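Local coordinates for outer surface protein (Bacillus cereus ATCC 14579, PDB 1X7F) that probably acts as a 6-phospho-N-acetylmuramidase, hydrolysing 6-phosphorylated N-acetylmuramyl glycosides derived from the cell wall, although its function is uncharacterized, at residues Ile143-Ser148 with Ser165-Cys170; Tyr153-Leu158 with Lys194-Arg199. All blocks are in the same frame, centred on the assembly; numbering follows the deposited sequence. Where two conformers were deposited one is given.

How the contacts relate
Both contacts belong to the N-terminal (beta/alpha)8 barrel, and their centres lie 9 Å apart. Contact 1 pairs neighbouring parallel strands 142-146 and 167-170; contact 2, farther from the chain's centre, joins helix 153-157 to the end of helix 183-195 and the loop after it. Along the chain the segments alternate: strand, helix, strand, then the second helix end, so contact 1 closes a beta-alpha-beta unit and contact 2 ties its helix to the next one round the barrel. Leu145 is shared between layers, its CD1 lying 3.7 Å from Leu154 CD2. A probable hydrogen bond from Gly169 N to Arg199 O (2.8 Å) joins strand 167-170 to the chain just before strand 201-204, the next strand of the barrel.

Contact 1 of 2, residues Ile143-Ser148 with Ser165-Cys170; sequences IELNVS and SALIGC
Strands 142-146 and 167-170 run side by side as a parallel pair in the wall of a (beta/alpha)8 barrel, forming the two strands of a right-handed beta-alpha-beta unit whose crossover carries helix 153-157. Ile143, Glu144, Leu145 and Asn146 stand beside Leu167, Ile168, Gly169 and Cys170. Ile143 and Leu145 each use both their N and O: Ile143 N donates to Ala166 O and Ile143 O accepts from Ile168 N, while Leu145 N reaches Ile168 O (2.8 Å) and Leu145 O receives Cys170 N at 2.8 Å. Past the strand end, Val147 N still bonds to Cys170 O (3.2 Å). On the face turned to the helices, Leu167 CD2 fits against Ile143 CB and Leu145 CD1, each 3.9 Å away, and helix 153-157 packs over Leu145 and Leu167. The inward face carries Glu144, Ile168 and Cys170. With CG anti to the backbone N (chi1 -175°) and the chain extended, Glu144 stretches along the neighbouring strand: its CB rests on Ile168 CG1, and its OE1 forms a salt bridge with Arg57 inside the barrel. This buried carboxylate is thus held by charge as well as by packing. Asn146 OD1 reaches forward to accept from Ser148 N (2.9 Å), an Asx turn in the loop that follows the strand. Tightest of the side-chain approaches is Glu144 CD to Cys170 CB at 3.2 Å, with CB almost equally far from both carboxylate oxygens.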
ATOM      1  N   ILE A 143      -5.764  15.356 -14.123  1.00 35.13           N
ATOM      2  CA  ILE A 143      -4.919  14.719 -15.132  1.00 34.26           C
ATOM      3  C   ILE A 143      -3.960  13.769 -14.429  1.00 34.39           C
ATOM      4  O   ILE A 143      -3.021  14.211 -13.766  1.00 33.97           O
ATOM      5  CB  ILE A 143      -4.139  15.760 -15.995  1.00 34.26           C
ATOM      6  CG1 ILE A 143      -5.054  16.892 -16.528  1.00 32.65           C
ATOM      7  CG2 ILE A 143      -3.368  15.056 -17.120  1.00 33.88           C
ATOM      8  CD1 ILE A 143      -6.242  16.450 -17.378  1.00 30.56           C
ATOM      9  N   GLU A 144      -4.217  12.469 -14.565  1.00 34.35           N
ATOM     10  CA  GLU A 144      -3.353  11.443 -13.980  1.00 34.97           C
ATOM     11  C   GLU A 144      -2.186  11.082 -14.900  1.00 34.48           C
ATOM     12  O   GLU A 144      -2.380  10.698 -16.052  1.00 34.90           O
ATOM     13  CB  GLU A 144      -4.142  10.190 -13.600  1.00 34.87           C
ATOM     14  CG  GLU A 144      -3.286   9.155 -12.881  1.00 37.34           C
ATOM     15  CD  GLU A 144      -4.108   8.117 -12.157  1.00 41.51           C
ATOM     16  OE1 GLU A 144      -4.328   8.273 -10.944  1.00 45.51           O
ATOM     17  OE2 GLU A 144      -4.534   7.140 -12.791  1.00 45.53           O
ATOM     18  N   LEU A 145      -0.975  11.223 -14.377  1.00 33.97           N
ATOM     19  CA  LEU A 145       0.231  10.910 -15.124  1.00 33.75           C
ATOM     20  C   LEU A 145       0.766   9.532 -14.735  1.00 34.04           C
ATOM     21  O   LEU A 145       0.482   9.024 -13.645  1.00 34.05           O
ATOM     22  CB  LEU A 145       1.306  11.973 -14.881  1.00 32.94           C
ATOM     23  CG  LEU A 145       0.974  13.443 -15.148  1.00 31.87           C
ATOM     24  CD1 LEU A 145       2.090  14.290 -14.599  1.00 29.99           C
ATOM     25  CD2 LEU A 145       0.757  13.730 -16.637  1.00 28.94           C
ATOM     26  N   ASN A 146       1.538   8.942 -15.638  1.00 33.55           N
ATOM     27  CA  ASN A 146       2.211   7.678 -15.387  1.00 34.63           C
ATOM     28  C   ASN A 146       3.446   7.931 -14.524  1.00 34.46           C
ATOM     29  O   ASN A 146       4.374   8.618 -14.947  1.00 35.09           O
ATOM     30  CB  ASN A 146       2.613   7.028 -16.730  1.00 33.83           C
ATOM     31  CG  ASN A 146       2.989   5.550 -16.593  1.00 35.57           C
ATOM     32  OD1 ASN A 146       3.305   5.051 -15.503  1.00 36.71           O
ATOM     33  ND2 ASN A 146       2.932   4.842 -17.702  1.00 34.48           N
ATOM     34  N   VAL A 147       3.456   7.376 -13.318  1.00 35.33           N
ATOM     35  CA  VAL A 147       4.617   7.498 -12.418  1.00 35.63           C
ATOM     36  C   VAL A 147       5.776   6.596 -12.867  1.00 36.54           C
ATOM     37  O   VAL A 147       6.945   6.919 -12.622  1.00 35.90           O
ATOM     38  CB  VAL A 147       4.232   7.225 -10.944  1.00 34.81           C
ATOM     39  CG1 VAL A 147       5.387   7.530  -9.993  1.00 34.00           C
ATOM     40  CG2 VAL A 147       3.060   8.094 -10.557  1.00 36.39           C
ATOM     41  N   SER A 148       5.443   5.507 -13.575  1.00 36.81           N
ATOM     42  CA  SER A 148       6.385   4.428 -13.864  1.00 38.10           C
ATOM     43  C   SER A 148       7.523   4.714 -14.858  1.00 39.10           C
ATOM     44  O   SER A 148       8.291   3.812 -15.173  1.00 40.48           O
ATOM     45  CB  SER A 148       5.632   3.155 -14.277  1.00 38.27           C
ATOM     46  OG  SER A 148       4.680   2.785 -13.295  1.00 36.79           O
ATOM     47  N   SER A 165      -1.965  21.673  -9.378  1.00 40.08           N
ATOM     48  CA  SER A 165      -3.060  21.212  -8.519  1.00 39.51           C
ATOM     49  C   SER A 165      -4.080  20.281  -9.207  1.00 38.45           C
ATOM     50  O   SER A 165      -4.857  19.610  -8.529  1.00 37.79           O
ATOM     51  CB  SER A 165      -3.753  22.432  -7.885  1.00 39.96           C
ATOM     52  OG  SER A 165      -5.164  22.269  -7.825  1.00 41.45           O
ATOM     53  N   ALA A 166      -4.073  20.251 -10.541  1.00 37.88           N
ATOM     54  CA  ALA A 166      -4.917  19.327 -11.310  1.00 37.37           C
ATOM     55  C   ALA A 166      -4.241  17.960 -11.548  1.00 37.21           C
ATOM     56  O   ALA A 166      -4.907  16.970 -11.875  1.00 37.61           O
ATOM     57  CB  ALA A 166      -5.346  19.968 -12.633  1.00 37.07           C
ATOM     58  N   LEU A 167      -2.925  17.902 -11.352  1.00 36.51           N
ATOM     59  CA  LEU A 167      -2.162  16.672 -11.559  1.00 35.87           C
ATOM     60  C   LEU A 167      -2.232  15.671 -10.400  1.00 35.57           C
ATOM     61  O   LEU A 167      -2.189  16.047  -9.227  1.00 35.13           O
ATOM     62  CB  LEU A 167      -0.694  16.996 -11.858  1.00 36.06           C
ATOM     63  CG  LEU A 167      -0.361  17.758 -13.145  1.00 36.95           C
ATOM     64  CD1 LEU A 167       1.124  18.095 -13.192  1.00 37.93           C
ATOM     65  CD2 LEU A 167      -0.781  16.977 -14.390  1.00 36.69           C
ATOM     66  N   ILE A 168      -2.375  14.395 -10.762  1.00 35.00           N
ATOM     67  CA  ILE A 168      -2.111  13.256  -9.879  1.00 34.87           C
ATOM     68  C   ILE A 168      -1.245  12.252 -10.657  1.00 35.04           C
ATOM     69  O   ILE A 168      -0.981  12.443 -11.852  1.00 35.01           O
ATOM     70  CB  ILE A 168      -3.423  12.592  -9.332  1.00 34.93           C
ATOM     71  CG1 ILE A 168      -4.341  12.123 -10.471  1.00 35.09           C
ATOM     72  CG2 ILE A 168      -4.166  13.550  -8.379  1.00 35.86           C
ATOM     73  CD1 ILE A 168      -5.580  11.361 -10.007  1.00 34.61           C
ATOM     74  N   GLY A 169      -0.791  11.203  -9.980  1.00 34.45           N
ATOM     75  CA  GLY A 169       0.041  10.204 -10.599  1.00 34.64           C
ATOM     76  C   GLY A 169      -0.337   8.789 -10.198  1.00 35.54           C
ATOM     77  O   GLY A 169      -0.674   8.526  -9.037  1.00 36.00           O
ATOM     78  N   CYS A 170      -0.279   7.872 -11.158  1.00 34.71           N
ATOM     79  CA  CYS A 170      -0.448   6.462 -10.848  1.00 34.49           C
ATOM     80  C   CYS A 170       0.517   5.623 -11.665  1.00 33.99           C
ATOM     81  O   CYS A 170       0.695   5.841 -12.861  1.00 34.08           O
ATOM     82  CB  CYS A 170      -1.896   6.012 -11.070  1.00 33.31           C
ATOM     83  SG  CYS A 170      -2.236   4.308 -10.596  1.00 36.59           S
TER

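Contact 2 of 2, residues Tyr153-Leu158 with Lys194-Arg199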
ATOM      1  N   TYR A 153       9.911  14.200 -16.255  1.00 42.57           N
ATOM      2  CA  TYR A 153       8.642  14.380 -16.958  1.00 42.58           C
ATOM      3  C   TYR A 153       7.888  15.570 -16.369  1.00 42.82           C
ATOM      4  O   TYR A 153       7.456  16.470 -17.106  1.00 43.00           O
ATOM      5  CB  TYR A 153       7.827  13.079 -16.845  1.00 42.11           C
ATOM      6  CG  TYR A 153       6.491  13.028 -17.568  1.00 41.66           C
ATOM      7  CD1 TYR A 153       5.420  12.327 -17.012  1.00 41.29           C
ATOM      8  CD2 TYR A 153       6.293  13.661 -18.800  1.00 41.33           C
ATOM      9  CE1 TYR A 153       4.191  12.257 -17.658  1.00 39.76           C
ATOM     10  CE2 TYR A 153       5.057  13.599 -19.451  1.00 40.08           C
ATOM     11  CZ  TYR A 153       4.016  12.895 -18.865  1.00 38.62           C
ATOM     12  OH  TYR A 153       2.792  12.810 -19.477  1.00 38.47           O
ATOM     13  N   LEU A 154       7.762  15.577 -15.041  1.00 42.82           N
ATOM     14  CA  LEU A 154       7.152  16.689 -14.304  1.00 42.59           C
ATOM     15  C   LEU A 154       7.850  18.030 -14.514  1.00 42.49           C
ATOM     16  O   LEU A 154       7.178  19.047 -14.727  1.00 42.76           O
ATOM     17  CB  LEU A 154       7.068  16.371 -12.806  1.00 42.46           C
ATOM     18  CG  LEU A 154       5.947  15.445 -12.330  1.00 41.80           C
ATOM     19  CD1 LEU A 154       6.178  15.040 -10.877  1.00 39.97           C
ATOM     20  CD2 LEU A 154       4.589  16.115 -12.494  1.00 39.56           C
ATOM     21  N   GLU A 155       9.183  18.013 -14.454  0.50 42.54           N
ATOM     22  CA  GLU A 155      10.018  19.208 -14.648  0.50 42.36           C
ATOM     23  C   GLU A 155       9.720  19.870 -15.989  0.50 42.07           C
ATOM     24  O   GLU A 155       9.779  21.093 -16.118  0.50 42.22           O
ATOM     25  CB  GLU A 155      11.506  18.839 -14.584  0.50 42.50           C
ATOM     26  CG  GLU A 155      11.903  17.939 -13.415  0.50 42.88           C
ATOM     27  CD  GLU A 155      12.123  18.693 -12.114  0.50 43.18           C
ATOM     28  OE1 GLU A 155      12.381  19.917 -12.155  0.50 44.20           O
ATOM     29  OE2 GLU A 155      12.050  18.055 -11.044  0.50 42.93           O
ATOM     30  N   ASN A 156       9.401  19.036 -16.978  1.00 41.81           N
ATOM     31  CA  ASN A 156       9.037  19.465 -18.323  1.00 41.16           C
ATOM     32  C   ASN A 156       7.638  20.098 -18.333  1.00 40.22           C
ATOM     33  O   ASN A 156       7.475  21.243 -18.765  1.00 40.00           O
ATOM     34  CB  ASN A 156       9.120  18.258 -19.269  1.00 41.22           C
ATOM     35  CG  ASN A 156       8.985  18.636 -20.730  1.00 42.14           C
ATOM     36  OD1 ASN A 156       9.520  19.653 -21.189  1.00 41.88           O
ATOM     37  ND2 ASN A 156       8.280  17.798 -21.481  1.00 44.08           N
ATOM     38  N   ILE A 157       6.652  19.353 -17.826  1.00 39.34           N
ATOM     39  CA  ILE A 157       5.253  19.796 -17.739  1.00 38.49           C
ATOM     40  C   ILE A 157       5.098  21.111 -16.969  1.00 38.57           C
ATOM     41  O   ILE A 157       4.402  22.018 -17.426  1.00 38.25           O
ATOM     42  CB  ILE A 157       4.355  18.682 -17.115  1.00 38.47           C
ATOM     43  CG1 ILE A 157       4.321  17.444 -18.015  1.00 37.75           C
ATOM     44  CG2 ILE A 157       2.931  19.192 -16.858  1.00 37.53           C
ATOM     45  CD1 ILE A 157       3.773  16.203 -17.335  1.00 37.78           C
ATOM     46  N   LEU A 158       5.760  21.207 -15.818  1.00 38.54           N
ATOM     47  CA  LEU A 158       5.656  22.390 -14.958  1.00 38.83           C
ATOM     48  C   LEU A 158       6.456  23.605 -15.452  1.00 39.16           C
ATOM     49  O   LEU A 158       6.243  24.723 -14.969  1.00 39.27           O
ATOM     50  CB  LEU A 158       6.031  22.048 -13.513  1.00 38.49           C
ATOM     51  CG  LEU A 158       5.218  20.931 -12.839  1.00 38.38           C
ATOM     52  CD1 LEU A 158       5.877  20.497 -11.551  1.00 36.83           C
ATOM     53  CD2 LEU A 158       3.776  21.347 -12.590  1.00 38.41           C
ATOM     54  N   LYS A 194       6.734  12.665  -5.318  1.00 40.94           N
ATOM     55  CA  LYS A 194       6.753  13.114  -3.924  1.00 42.15           C
ATOM     56  C   LYS A 194       7.523  14.436  -3.780  1.00 42.11           C
ATOM     57  O   LYS A 194       7.089  15.347  -3.069  1.00 42.39           O
ATOM     58  CB  LYS A 194       7.369  12.016  -3.044  1.00 42.71           C
ATOM     59  CG  LYS A 194       7.330  12.292  -1.561  1.00 46.89           C
ATOM     60  CD  LYS A 194       6.094  11.706  -0.907  1.00 52.25           C
ATOM     61  CE  LYS A 194       5.985  12.213   0.524  1.00 56.24           C
ATOM     62  NZ  LYS A 194       5.078  11.358   1.327  1.00 60.14           N
ATOM     63  N   LYS A 195       8.655  14.544  -4.473  1.00 42.03           N
ATOM     64  CA  LYS A 195       9.444  15.773  -4.480  1.00 42.05           C
ATOM     65  C   LYS A 195       8.592  16.995  -4.849  1.00 41.41           C
ATOM     66  O   LYS A 195       8.786  18.079  -4.301  1.00 41.27           O
ATOM     67  CB  LYS A 195      10.636  15.666  -5.442  1.00 42.24           C
ATOM     68  CG  LYS A 195      11.754  16.654  -5.116  1.00 44.53           C
ATOM     69  CD  LYS A 195      12.264  17.402  -6.341  1.00 48.03           C
ATOM     70  CE  LYS A 195      13.440  16.690  -7.001  1.00 50.36           C
ATOM     71  NZ  LYS A 195      14.298  17.644  -7.766  1.00 50.90           N
ATOM     72  N   HIS A 196       7.653  16.804  -5.771  1.00 40.67           N
ATOM     73  CA  HIS A 196       6.799  17.886  -6.255  1.00 39.68           C
ATOM     74  C   HIS A 196       5.425  17.923  -5.588  1.00 38.99           C
ATOM     75  O   HIS A 196       4.533  18.646  -6.037  1.00 38.89           O
ATOM     76  CB  HIS A 196       6.660  17.793  -7.774  1.00 40.10           C
ATOM     77  CG  HIS A 196       7.937  18.054  -8.508  1.00 40.85           C
ATOM     78  ND1 HIS A 196       8.446  19.323  -8.686  1.00 40.33           N
ATOM     79  CD2 HIS A 196       8.818  17.210  -9.095  1.00 41.87           C
ATOM     80  CE1 HIS A 196       9.578  19.250  -9.361  1.00 41.81           C
ATOM     81  NE2 HIS A 196       9.829  17.980  -9.621  1.00 40.78           N
ATOM     82  N   GLY A 197       5.265  17.149  -4.514  1.00 38.08           N
ATOM     83  CA  GLY A 197       4.024  17.120  -3.737  1.00 37.92           C
ATOM     84  C   GLY A 197       2.784  16.649  -4.484  1.00 38.04           C
ATOM     85  O   GLY A 197       1.667  17.049  -4.149  1.00 38.10           O
ATOM     86  N   ILE A 198       2.973  15.796  -5.491  1.00 37.36           N
ATOM     87  CA  ILE A 198       1.853  15.281  -6.283  1.00 36.84           C
ATOM     88  C   ILE A 198       1.406  13.899  -5.797  1.00 36.77           C
ATOM     89  O   ILE A 198       2.218  13.011  -5.564  1.00 36.99           O
ATOM     90  CB  ILE A 198       2.188  15.329  -7.808  1.00 37.12           C
ATOM     91  CG1 ILE A 198       2.156  16.788  -8.279  1.00 37.12           C
ATOM     92  CG2 ILE A 198       1.216  14.474  -8.648  1.00 34.03           C
ATOM     93  CD1 ILE A 198       3.093  17.094  -9.399  1.00 39.66           C
ATOM     94  N   ARG A 199       0.098  13.766  -5.611  1.00 36.81           N
ATOM     95  CA  ARG A 199      -0.567  12.548  -5.166  1.00 36.55           C
ATOM     96  C   ARG A 199      -0.142  11.343  -5.996  1.00 35.88           C
ATOM     97  O   ARG A 199      -0.216  11.380  -7.226  1.00 35.42           O
ATOM     98  CB  ARG A 199      -2.053  12.771  -5.358  1.00 37.95           C
ATOM     99  CG  ARG A 199      -2.961  12.139  -4.361  1.00 41.15           C
ATOM    100  CD  ARG A 199      -4.382  12.647  -4.520  1.00 44.13           C
ATOM    101  NE  ARG A 199      -5.305  11.525  -4.569  1.00 47.38           N
ATOM    102  CZ  ARG A 199      -6.476  11.529  -5.187  1.00 48.53           C
ATOM    103  NH1 ARG A 199      -6.906  12.611  -5.842  1.00 48.94           N
ATOM    104  NH2 ARG A 199      -7.218  10.432  -5.148  1.00 48.64           N
TER
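Glu155 and His196 meet across this contact through a hydrogen bond from His196 NE2 to Glu155 OE2, 2.6 Å long and bent to 146° at the hydrogen. The bond belongs to one of two modelled positions of Glu155, so it is not certain to be permanent. In this position the oxygen lies at the ring edge, in the plane of the imidazole, but the nitrogen approaches it from above the carboxylate plane, and the two planes are 62° apart. A bend at chi2 (-82°) folds the Glu155 chain back so that its carboxylate comes to the histidine. Lys195 NZ, 4.0 Å from Glu155 OE2, adds a long salt bridge to the same conformer. Leu158 CD1 lies obliquely to the ring, 4.0 Å from His196 ND1. The backbone at His196 belongs to a Schellman motif ending helix 183-195, with Gly197 at positive phi as the C-prime residue. There Gly197 N bonds to Lys194 O (2.9 Å) and Ile198 N to Phe193 O, while His196 O accepts from Lys164 NZ. Through these residues the end of helix 183-195 meets helix 153-157, its neighbour in the outer layer of the (beta/alpha)8 barrel. Within 153-158, Leu158 N donates to Leu154 O (2.8 Å), and Asn156 ND2 donates to Asp127 O. Leu154 splits its branches: CD1 lies obliquely near His196 CD2 (3.9 Å), and CD2 meets Ile198 CD1 tip to tip at 3.6 Å. Phe193 extends this apolar patch, touching both Leu154 and Ile198.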